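Local coordinates for protein probable FAD-dependent oxidoreductase PA4991 (Pseudomonas aeruginosa PAO1, PDB 5EZ7) that binds one FAD per subunit and probably works as an oxidoreductase of the DAO family, with a physiological substrate that is still unknown, at residues L325-P328 / D329-F332; R360-D364 / G365-S369. All coordinates share one frame; numbering follows the deposited sequence.

Interaction 1: residues L325-P328 / D329-F332; sequences LLRP and DNAF
Leu-325 meets Phe-332 through its backbone: the carbonyl O lies near the plane of the phenyl ring, at its edge, 3.6 Å from Phe-332 CE2. The polarised C-H rim of the ring faces an oxygen there, while the leucine side chain itself leads off the other way. Leu-326 adds the apolar part. Its branch point CG approaches the same ring obliquely, 4.2 Å from Phe-332 CD2. With CG anti to the backbone N (chi1 174°), the Phe-332 ring is directed back toward these two residues.

At Arg-327 the grip passes to Asn-330. The amide nitrogen ND2 of Asn-330 gives a weak, bent hydrogen bond to Arg-327 O (3.3 Å) and a second weak one to Ala-68 O, and the same ND2 packs 3.3 Å from Arg-327 CB. Past CB the arginine runs extended from CG to NE and leaves the turn, its guanidinium standing well clear of Asn-330. Pro-328 then brings the chain to the reversal. Its carbonyl O accepts a weak hydrogen bond from Asn-330 N at 2.8 Å, closing an inverse gamma turn centred on Asp-329. Asn-330 thus ties the turn twice, by backbone N and by side-chain amide, to two successive carbonyls. Asp-329 turns its CB away from the first half, and OD2 of its carboxylate is hydrogen-bonded to the Ser-69 hydroxyl.

The loop connects strand 309-320 to strand 332-336, which Phe-332 begins with backbone bonds to Trp-343 of the adjacent antiparallel strand. Pro-320 at the end of strand 309-320 touches both Leu-326 and Phe-332. On the turn side, Asn-330 touches both helix 70-73, at Ala-71, and helix 350-364, at Asp-352, and its OD1 accepts a weak hydrogen bond from Arg-356.

Interaction 2: residues R360-D364 / G365-S369; sequences RLEED and GIRPS
Glu-362 and Arg-367 meet across the end of a helix, and the arginine is the side chain to follow. From CB it sets off away from the helix, then turns at chi2 (-70°), and the guanidinium bends back to Glu-362 in the last turn. Its aliphatic part meets little of 360-364. CZ comes to 3.8 Å from Glu-362 OE1, and at the tip NH1 and NH2 share that single oxygen, each by a weak hydrogen bond of 3.4 Å to Glu-362 OE1. The oxygen sits in the guanidinium plane, at its edge, whereas the carboxylate plane is turned 52° from it: a long, forked salt bridge on the protein surface.

The backbone here makes a Schellman motif. Gly-365, with positive phi (80°), turns the chain out of helix 350-364, and Ile-366 N reaches back to Leu-361 O at 3.0 Å in a fairly straight bond. Gly-365 N adds a weak one to Glu-362 O.

Apolar packing accompanies this cap, with Leu-361 CD2 4.3 Å from Ile-366 CB; both side chains also rest on Arg-201 of strand 201-204. Arg-360 reaches Glu-363 OE1 by NH2 and Asp-364 OD1 by NH1, in salt bridges whose hydrogen bonds are weak, and its NH1 also pairs with Glu-335, while OD2 of Asp-364 goes to Arg-201.

Interaction 1 comes first along the chain and interaction 2 follows it, with the rest of strand 332-336, strand 339-343 and most of helix 350-364 between them. Their centres are about 23 Å apart and their nearest atoms about 9 Å, with no direct touch. Helix 350-364 connects them: residues of its first half pack on the turn of 325-332, and its last turn is capped by 365-369. Both also border the six-stranded mixed sheet, one leading into its edge strand 332-336, the other resting on strand 201-204. Interaction 1 lies nearer the cofactor, with the Phe-332 side chain about 10 Å from FAD; interaction 2 sits at the surface, away from the annotated sites.

Interaction 1: residues L325-P328 / D329-F332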
ATOM      1  N   LEU A 325      -1.505  11.452 -18.689  1.00 48.04           N
ATOM      2  CA  LEU A 325      -2.876  11.932 -18.480  1.00 50.74           C
ATOM      3  C   LEU A 325      -3.453  11.408 -17.151  1.00 51.43           C
ATOM      4  O   LEU A 325      -3.964  10.313 -17.110  1.00 52.64           O
ATOM      5  CB  LEU A 325      -3.748  11.547 -19.691  1.00 50.77           C
ATOM      6  CG  LEU A 325      -5.157  12.125 -19.836  1.00 51.81           C
ATOM      7  CD1 LEU A 325      -5.167  13.617 -19.600  1.00 53.12           C
ATOM      8  CD2 LEU A 325      -5.733  11.847 -21.219  1.00 52.11           C
ATOM      9  N   LEU A 326      -3.341  12.201 -16.082  1.00 54.69           N
ATOM     10  CA  LEU A 326      -3.761  11.837 -14.712  1.00 57.59           C
ATOM     11  C   LEU A 326      -4.980  12.599 -14.255  1.00 60.99           C
ATOM     12  O   LEU A 326      -5.172  13.744 -14.641  1.00 65.14           O
ATOM     13  CB  LEU A 326      -2.714  12.255 -13.657  1.00 58.73           C
ATOM     14  CG  LEU A 326      -1.502  11.423 -13.287  1.00 59.02           C
ATOM     15  CD1 LEU A 326      -0.523  11.475 -14.417  1.00 61.68           C
ATOM     16  CD2 LEU A 326      -0.832  11.973 -12.033  1.00 60.33           C
ATOM     17  N   ARG A 327      -5.741  11.978 -13.357  1.00 61.57           N
ATOM     18  CA  ARG A 327      -6.643  12.668 -12.436  1.00 63.88           C
ATOM     19  C   ARG A 327      -6.041  12.506 -11.038  1.00 62.52           C
ATOM     20  O   ARG A 327      -5.817  11.377 -10.603  1.00 62.27           O
ATOM     21  CB  ARG A 327      -8.027  12.028 -12.491  1.00 65.37           C
ATOM     22  CG  ARG A 327      -8.806  12.391 -13.734  1.00 65.90           C
ATOM     23  CD  ARG A 327     -10.186  11.792 -13.705  1.00 66.79           C
ATOM     24  NE  ARG A 327     -11.009  12.396 -14.749  1.00 71.11           N
ATOM     25  CZ  ARG A 327     -12.342  12.324 -14.823  1.00 72.52           C
ATOM     26  NH1 ARG A 327     -13.049  11.642 -13.919  1.00 72.73           N
ATOM     27  NH2 ARG A 327     -12.979  12.931 -15.825  1.00 73.99           N
ATOM     28  N   PRO A 328      -5.752  13.609 -10.332  1.00 61.76           N
ATOM     29  CA  PRO A 328      -4.994  13.502  -9.080  1.00 58.00           C
ATOM     30  C   PRO A 328      -5.417  12.504  -7.962  1.00 56.41           C
ATOM     31  O   PRO A 328      -4.641  11.568  -7.674  1.00 55.03           O
ATOM     32  CB  PRO A 328      -4.966  14.943  -8.583  1.00 60.46           C
ATOM     33  CG  PRO A 328      -4.843  15.714  -9.849  1.00 63.51           C
ATOM     34  CD  PRO A 328      -5.739  14.997 -10.838  1.00 64.95           C
ATOM     35  N   ASP A 329      -6.577  12.639  -7.312  1.00 55.36           N
ATOM     36  CA  ASP A 329      -6.860  11.709  -6.159  1.00 51.97           C
ATOM     37  C   ASP A 329      -7.467  10.391  -6.653  1.00 45.67           C
ATOM     38  O   ASP A 329      -8.499   9.943  -6.154  1.00 42.04           O
ATOM     39  CB  ASP A 329      -7.799  12.344  -5.118  1.00 56.64           C
ATOM     40  CG  ASP A 329      -7.279  13.682  -4.550  1.00 59.64           C
ATOM     41  OD1 ASP A 329      -6.082  13.776  -4.230  1.00 58.67           O
ATOM     42  OD2 ASP A 329      -8.091  14.637  -4.387  1.00 64.93           O
ATOM     43  N   ASN A 330      -6.822   9.799  -7.663  1.00 42.87           N
ATOM     44  CA  ASN A 330      -7.304   8.579  -8.367  1.00 40.47           C
ATOM     45  C   ASN A 330      -6.154   7.641  -8.618  1.00 36.95           C
ATOM     46  O   ASN A 330      -4.986   8.062  -8.673  1.00 37.07           O
ATOM     47  CB  ASN A 330      -7.932   8.895  -9.720  1.00 41.85           C
ATOM     48  CG  ASN A 330      -9.155   9.770  -9.608  1.00 44.32           C
ATOM     49  OD1 ASN A 330     -10.280   9.273  -9.619  1.00 44.27           O
ATOM     50  ND2 ASN A 330      -8.945  11.080  -9.494  1.00 45.09           N
ATOM     51  N   ALA A 331      -6.478   6.363  -8.757  1.00 33.73           N
ATOM     52  CA  ALA A 331      -5.518   5.407  -9.236  1.00 31.24           C
ATOM     53  C   ALA A 331      -5.222   5.792 -10.671  1.00 30.78           C
ATOM     54  O   ALA A 331      -6.004   6.502 -11.286  1.00 30.20           O
ATOM     55  CB  ALA A 331      -6.103   4.001  -9.178  1.00 31.18           C
ATOM     56  N   PHE A 332      -4.072   5.365 -11.175  1.00 30.01           N
ATOM     57  CA  PHE A 332      -3.704   5.559 -12.587  1.00 30.34           C
ATOM     58  C   PHE A 332      -3.629   4.190 -13.327  1.00 29.62           C
ATOM     59  O   PHE A 332      -3.015   3.212 -12.832  1.00 28.00           O
ATOM     60  CB  PHE A 332      -2.365   6.308 -12.671  1.00 30.23           C
ATOM     61  CG  PHE A 332      -1.826   6.427 -14.069  1.00 31.12           C
ATOM     62  CD1 PHE A 332      -1.079   5.401 -14.639  1.00 29.86           C
ATOM     63  CD2 PHE A 332      -2.124   7.542 -14.852  1.00 32.97           C
ATOM     64  CE1 PHE A 332      -0.627   5.522 -15.938  1.00 30.83           C
ATOM     65  CE2 PHE A 332      -1.690   7.635 -16.169  1.00 33.32           C
ATOM     66  CZ  PHE A 332      -0.928   6.638 -16.702  1.00 31.88           C
TER

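Interaction 2: residues R360-D364 / G365-S369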
ATOM      1  N   ARG A 360     -12.249  -1.711 -17.706  1.00 35.89           N
ATOM      2  CA  ARG A 360     -11.633  -2.010 -19.003  1.00 36.60           C
ATOM      3  C   ARG A 360     -12.023  -3.368 -19.491  1.00 35.28           C
ATOM      4  O   ARG A 360     -12.267  -3.535 -20.659  1.00 35.60           O
ATOM      5  CB  ARG A 360     -10.118  -1.960 -18.930  1.00 36.47           C
ATOM      6  CG  ARG A 360      -9.625  -0.545 -18.758  1.00 39.33           C
ATOM      7  CD  ARG A 360      -9.314   0.156 -20.069  1.00 41.65           C
ATOM      8  NE  ARG A 360     -10.496   0.631 -20.792  1.00 46.06           N
ATOM      9  CZ  ARG A 360     -10.895   0.262 -22.024  1.00 49.72           C
ATOM     10  NH1 ARG A 360     -10.228  -0.638 -22.770  1.00 50.55           N
ATOM     11  NH2 ARG A 360     -11.998   0.812 -22.527  1.00 51.49           N
ATOM     12  N   LEU A 361     -12.037  -4.337 -18.582  1.00 34.81           N
ATOM     13  CA  LEU A 361     -12.386  -5.707 -18.906  1.00 35.42           C
ATOM     14  C   LEU A 361     -13.843  -5.766 -19.315  1.00 37.93           C
ATOM     15  O   LEU A 361     -14.178  -6.369 -20.316  1.00 38.19           O
ATOM     16  CB  LEU A 361     -12.171  -6.634 -17.722  1.00 33.85           C
ATOM     17  CG  LEU A 361     -10.754  -6.741 -17.167  1.00 33.00           C
ATOM     18  CD1 LEU A 361     -10.737  -7.652 -15.942  1.00 32.13           C
ATOM     19  CD2 LEU A 361      -9.804  -7.263 -18.231  1.00 33.55           C
ATOM     20  N   GLU A 362     -14.677  -5.159 -18.493  1.00 40.48           N
ATOM     21  CA  GLU A 362     -16.072  -4.932 -18.757  1.00 45.31           C
ATOM     22  C   GLU A 362     -16.324  -4.239 -20.127  1.00 46.25           C
ATOM     23  O   GLU A 362     -17.110  -4.749 -20.934  1.00 46.26           O
ATOM     24  CB  GLU A 362     -16.650  -4.119 -17.576  1.00 49.08           C
ATOM     25  CG  GLU A 362     -18.027  -3.514 -17.748  1.00 55.24           C
ATOM     26  CD  GLU A 362     -19.022  -4.476 -18.388  1.00 60.22           C
ATOM     27  OE1 GLU A 362     -19.048  -5.675 -17.981  1.00 63.42           O
ATOM     28  OE2 GLU A 362     -19.764  -4.034 -19.315  1.00 63.87           O
ATOM     29  N   GLU A 363     -15.674  -3.107 -20.404  1.00 46.01           N
ATOM     30  CA  GLU A 363     -15.870  -2.436 -21.681  1.00 47.80           C
ATOM     31  C   GLU A 363     -15.369  -3.283 -22.882  1.00 46.64           C
ATOM     32  O   GLU A 363     -15.988  -3.288 -23.948  1.00 45.01           O
ATOM     33  CB  GLU A 363     -15.249  -1.039 -21.704  1.00 50.79           C
ATOM     34  CG  GLU A 363     -15.559  -0.337 -23.042  1.00 57.46           C
ATOM     35  CD  GLU A 363     -15.311   1.163 -23.086  1.00 62.37           C
ATOM     36  OE1 GLU A 363     -14.734   1.729 -22.116  1.00 66.98           O
ATOM     37  OE2 GLU A 363     -15.710   1.766 -24.115  1.00 65.31           O
ATOM     38  N   ASP A 364     -14.263  -3.998 -22.692  1.00 44.29           N
ATOM     39  CA  ASP A 364     -13.665  -4.781 -23.764  1.00 44.84           C
ATOM     40  C   ASP A 364     -14.322  -6.132 -23.979  1.00 44.60           C
ATOM     41  O   ASP A 364     -14.045  -6.795 -24.985  1.00 44.76           O
ATOM     42  CB  ASP A 364     -12.156  -4.963 -23.539  1.00 44.75           C
ATOM     43  CG  ASP A 364     -11.335  -3.747 -24.011  1.00 46.08           C
ATOM     44  OD1 ASP A 364     -11.944  -2.724 -24.448  1.00 46.12           O
ATOM     45  OD2 ASP A 364     -10.079  -3.847 -23.946  1.00 45.89           O
ATOM     46  N   GLY A 365     -15.208  -6.521 -23.060  1.00 42.70           N
ATOM     47  CA  GLY A 365     -15.971  -7.741 -23.183  1.00 41.37           C
ATOM     48  C   GLY A 365     -15.198  -8.982 -22.785  1.00 38.47           C
ATOM     49  O   GLY A 365     -15.528 -10.042 -23.230  1.00 39.01           O
ATOM     50  N   ILE A 366     -14.205  -8.871 -21.915  1.00 36.19           N
ATOM     51  CA  ILE A 366     -13.397 -10.038 -21.516  1.00 34.55           C
ATOM     52  C   ILE A 366     -14.140 -10.807 -20.415  1.00 35.34           C
ATOM     53  O   ILE A 366     -14.414 -10.237 -19.404  1.00 34.88           O
ATOM     54  CB  ILE A 366     -11.980  -9.586 -21.063  1.00 31.71           C
ATOM     55  CG1 ILE A 366     -11.230  -8.842 -22.178  1.00 31.49           C
ATOM     56  CG2 ILE A 366     -11.153 -10.740 -20.534  1.00 30.83           C
ATOM     57  CD1 ILE A 366     -10.955  -9.654 -23.441  1.00 32.52           C
ATOM     58  N   ARG A 367     -14.453 -12.086 -20.627  1.00 37.60           N
ATOM     59  CA  ARG A 367     -15.134 -12.931 -19.630  1.00 39.42           C
ATOM     60  C   ARG A 367     -14.309 -14.120 -19.186  1.00 38.84           C
ATOM     61  O   ARG A 367     -13.389 -14.523 -19.876  1.00 39.00           O
ATOM     62  CB  ARG A 367     -16.443 -13.489 -20.174  1.00 42.29           C
ATOM     63  CG  ARG A 367     -17.397 -12.456 -20.743  1.00 46.39           C
ATOM     64  CD  ARG A 367     -18.035 -11.533 -19.705  1.00 49.32           C
ATOM     65  NE  ARG A 367     -18.375 -10.246 -20.335  1.00 53.76           N
ATOM     66  CZ  ARG A 367     -18.640  -9.090 -19.699  1.00 57.69           C
ATOM     67  NH1 ARG A 367     -18.917  -7.994 -20.410  1.00 60.22           N
ATOM     68  NH2 ARG A 367     -18.658  -9.002 -18.369  1.00 57.85           N
ATOM     69  N   PRO A 368     -14.654 -14.718 -18.030  1.00 40.30           N
ATOM     70  CA  PRO A 368     -13.913 -15.913 -17.625  1.00 41.08           C
ATOM     71  C   PRO A 368     -14.062 -17.007 -18.650  1.00 42.60           C
ATOM     72  O   PRO A 368     -15.158 -17.227 -19.107  1.00 44.74           O
ATOM     73  CB  PRO A 368     -14.592 -16.319 -16.303  1.00 41.21           C
ATOM     74  CG  PRO A 368     -15.093 -15.032 -15.738  1.00 40.25           C
ATOM     75  CD  PRO A 368     -15.555 -14.260 -16.949  1.00 40.90           C
ATOM     76  N   SER A 369     -12.963 -17.640 -19.025  1.00 42.99           N
ATOM     77  CA  SER A 369     -12.983 -18.767 -19.934  1.00 44.87           C
ATOM     78  C   SER A 369     -12.827 -20.074 -19.129  1.00 45.88           C
ATOM     79  O   SER A 369     -13.043 -20.074 -17.943  1.00 44.23           O
ATOM     80  CB  SER A 369     -11.864 -18.627 -20.951  1.00 44.37           C
ATOM     81  OG  SER A 369     -11.887 -19.762 -21.786  1.00 46.33           O
TER